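Hemoglobin chain d1 (Lumbricus terrestris, PDB 1X9F) binds heme and probably carries oxygen for the earthworm within a large multi-subunit hemoglobin. Local coordinates at residues His122-Phe125 / Gly126-His129. Sequence-based numbering, arbitrary orientation.
Sequences HFDF and GAWH
The side chains of F123 and W128 cross at about a right angle where the chain turns into helix 125-139. F123 sets CE1 over one face of the indole, near its rim, and the planes meet obliquely at 39°. A large apolar ring suits this buried site, and its CG, anti to the backbone N (chi1 171°), carries the phenyl toward the indole.

D124 is the N-cap. Its short carboxylate can bend back to the first turn, where amide N-H groups lack carbonyl partners: OD2 accepts from A127 N at 3.1 Å, approached from above the carboxylate plane, 62° out of it. A water also donates to OD2, and OD1 forms a salt bridge with K9. The methyl of A127, small enough to lie over the same face of the carboxylate, has its CB 3.4 Å from D124 CG. The main chain adds a nearly straight bond, D124 O accepting from W128 N at 2.8 Å. An alanine in place of D124 would probably leave the A127 amide without its cap and K9 without its ionic mate.

F125 begins the helix, and its O accepts from H129 N at 2.8 Å. One turn apart, its phenyl and the H129 imidazole run near parallel but barely overlap, centroids 5.6 Å apart; flat rings suit this partly exposed side.

The indole of W128 reaches into the neighbouring helices: it packs on L112 and L115 of helix 101-119 and on V10 and W14 of helix 4-18, broad enough to cover both, while its one N-H, NE1, donates to Q13 OE1. F123 shares L112 and Q13 and meets Y55 of a second copy of this protein edge-to-face, placing this helix start between two helices of its own chain and a neighbouring subunit.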
loop_
_atom_site.group_PDB
_atom_site.type_symbol
_atom_site.label_atom_id
_atom_site.label_comp_id
_atom_site.label_asym_id
_atom_site.label_seq_id
_atom_site.Cartn_x
_atom_site.Cartn_y
_atom_site.Cartn_z
ATOM N N HIS D 122 3.753 -11.847 12.787
ATOM C CA HIS D 122 3.438 -13.274 12.862
ATOM C C HIS D 122 4.647 -14.155 12.547
ATOM O O HIS D 122 4.580 -15.387 12.664
ATOM C CB HIS D 122 2.343 -13.621 11.850
ATOM C CG HIS D 122 0.980 -13.100 12.191
ATOM N ND1 HIS D 122 0.499 -13.020 13.482
ATOM C CD2 HIS D 122 -0.033 -12.695 11.389
ATOM C CE1 HIS D 122 -0.740 -12.558 13.461
ATOM N NE2 HIS D 122 -1.088 -12.356 12.202
ATOM N N PHE D 123 5.733 -13.526 12.113
ATOM C CA PHE D 123 6.903 -14.232 11.625
ATOM C C PHE D 123 7.556 -15.031 12.746
ATOM O O PHE D 123 8.007 -14.463 13.740
ATOM C CB PHE D 123 7.861 -13.219 10.989
ATOM C CG PHE D 123 9.213 -13.767 10.636
ATOM C CD1 PHE D 123 9.355 -14.830 9.749
ATOM C CD2 PHE D 123 10.358 -13.180 11.169
ATOM C CE1 PHE D 123 10.623 -15.314 9.420
ATOM C CE2 PHE D 123 11.626 -13.656 10.848
ATOM C CZ PHE D 123 11.759 -14.728 9.974
ATOM N N ASP D 124 7.577 -16.352 12.585
ATOM C CA ASP D 124 8.177 -17.233 13.577
ATOM C C ASP D 124 9.695 -17.283 13.462
ATOM O O ASP D 124 10.281 -18.267 12.993
ATOM C CB ASP D 124 7.595 -18.634 13.483
ATOM C CG ASP D 124 7.753 -19.407 14.771
ATOM O OD1 ASP D 124 6.923 -20.309 15.018
ATOM O OD2 ASP D 124 8.659 -19.184 15.608
ATOM N N PHE D 125 10.304 -16.197 13.919
ATOM C CA PHE D 125 11.740 -16.015 13.954
ATOM C C PHE D 125 12.468 -17.214 14.574
ATOM O O PHE D 125 13.437 -17.711 13.999
ATOM C CB PHE D 125 12.045 -14.723 14.719
ATOM C CG PHE D 125 13.497 -14.371 14.757
ATOM C CD1 PHE D 125 14.289 -14.756 15.838
ATOM C CD2 PHE D 125 14.083 -13.660 13.713
ATOM C CE1 PHE D 125 15.646 -14.441 15.881
ATOM C CE2 PHE D 125 15.438 -13.337 13.745
ATOM C CZ PHE D 125 16.223 -13.730 14.833
ATOM N N GLY D 126 11.994 -17.667 15.736
ATOM C CA GLY D 126 12.560 -18.833 16.411
ATOM C C GLY D 126 12.597 -20.048 15.503
ATOM O O GLY D 126 13.654 -20.650 15.299
ATOM N N ALA D 127 11.438 -20.392 14.941
ATOM C CA ALA D 127 11.320 -21.551 14.060
ATOM C C ALA D 127 12.210 -21.389 12.839
ATOM O O ALA D 127 12.977 -22.291 12.513
ATOM C CB ALA D 127 9.872 -21.775 13.649
ATOM N N TRP D 128 12.121 -20.237 12.176
ATOM C CA TRP D 128 12.957 -19.969 11.008
ATOM C C TRP D 128 14.416 -20.114 11.321
ATOM O O TRP D 128 15.129 -20.861 10.646
ATOM C CB TRP D 128 12.698 -18.586 10.438
ATOM C CG TRP D 128 11.559 -18.627 9.560
ATOM C CD1 TRP D 128 10.264 -18.460 9.919
ATOM C CD2 TRP D 128 11.560 -18.930 8.162
ATOM N NE1 TRP D 128 9.448 -18.602 8.824
ATOM C CE2 TRP D 128 10.219 -18.896 7.731
ATOM C CE3 TRP D 128 12.559 -19.208 7.218
ATOM C CZ2 TRP D 128 9.848 -19.126 6.402
ATOM C CZ3 TRP D 128 12.188 -19.445 5.894
ATOM C CH2 TRP D 128 10.844 -19.400 5.501
ATOM N N HIS D 129 14.850 -19.413 12.360
ATOM C CA HIS D 129 16.246 -19.405 12.727
ATOM C C HIS D 129 16.800 -20.793 12.983
ATOM O O HIS D 129 17.866 -21.134 12.483
ATOM C CB HIS D 129 16.473 -18.537 13.946
ATOM C CG HIS D 129 17.892 -18.115 14.098
ATOM N ND1 HIS D 129 18.422 -17.055 13.397
ATOM C CD2 HIS D 129 18.905 -18.635 14.826
ATOM C CE1 HIS D 129 19.700 -16.925 13.706
ATOM N NE2 HIS D 129 20.018 -17.871 14.572
HETATM O O HOH W 1 9.059 -16.470 17.130
#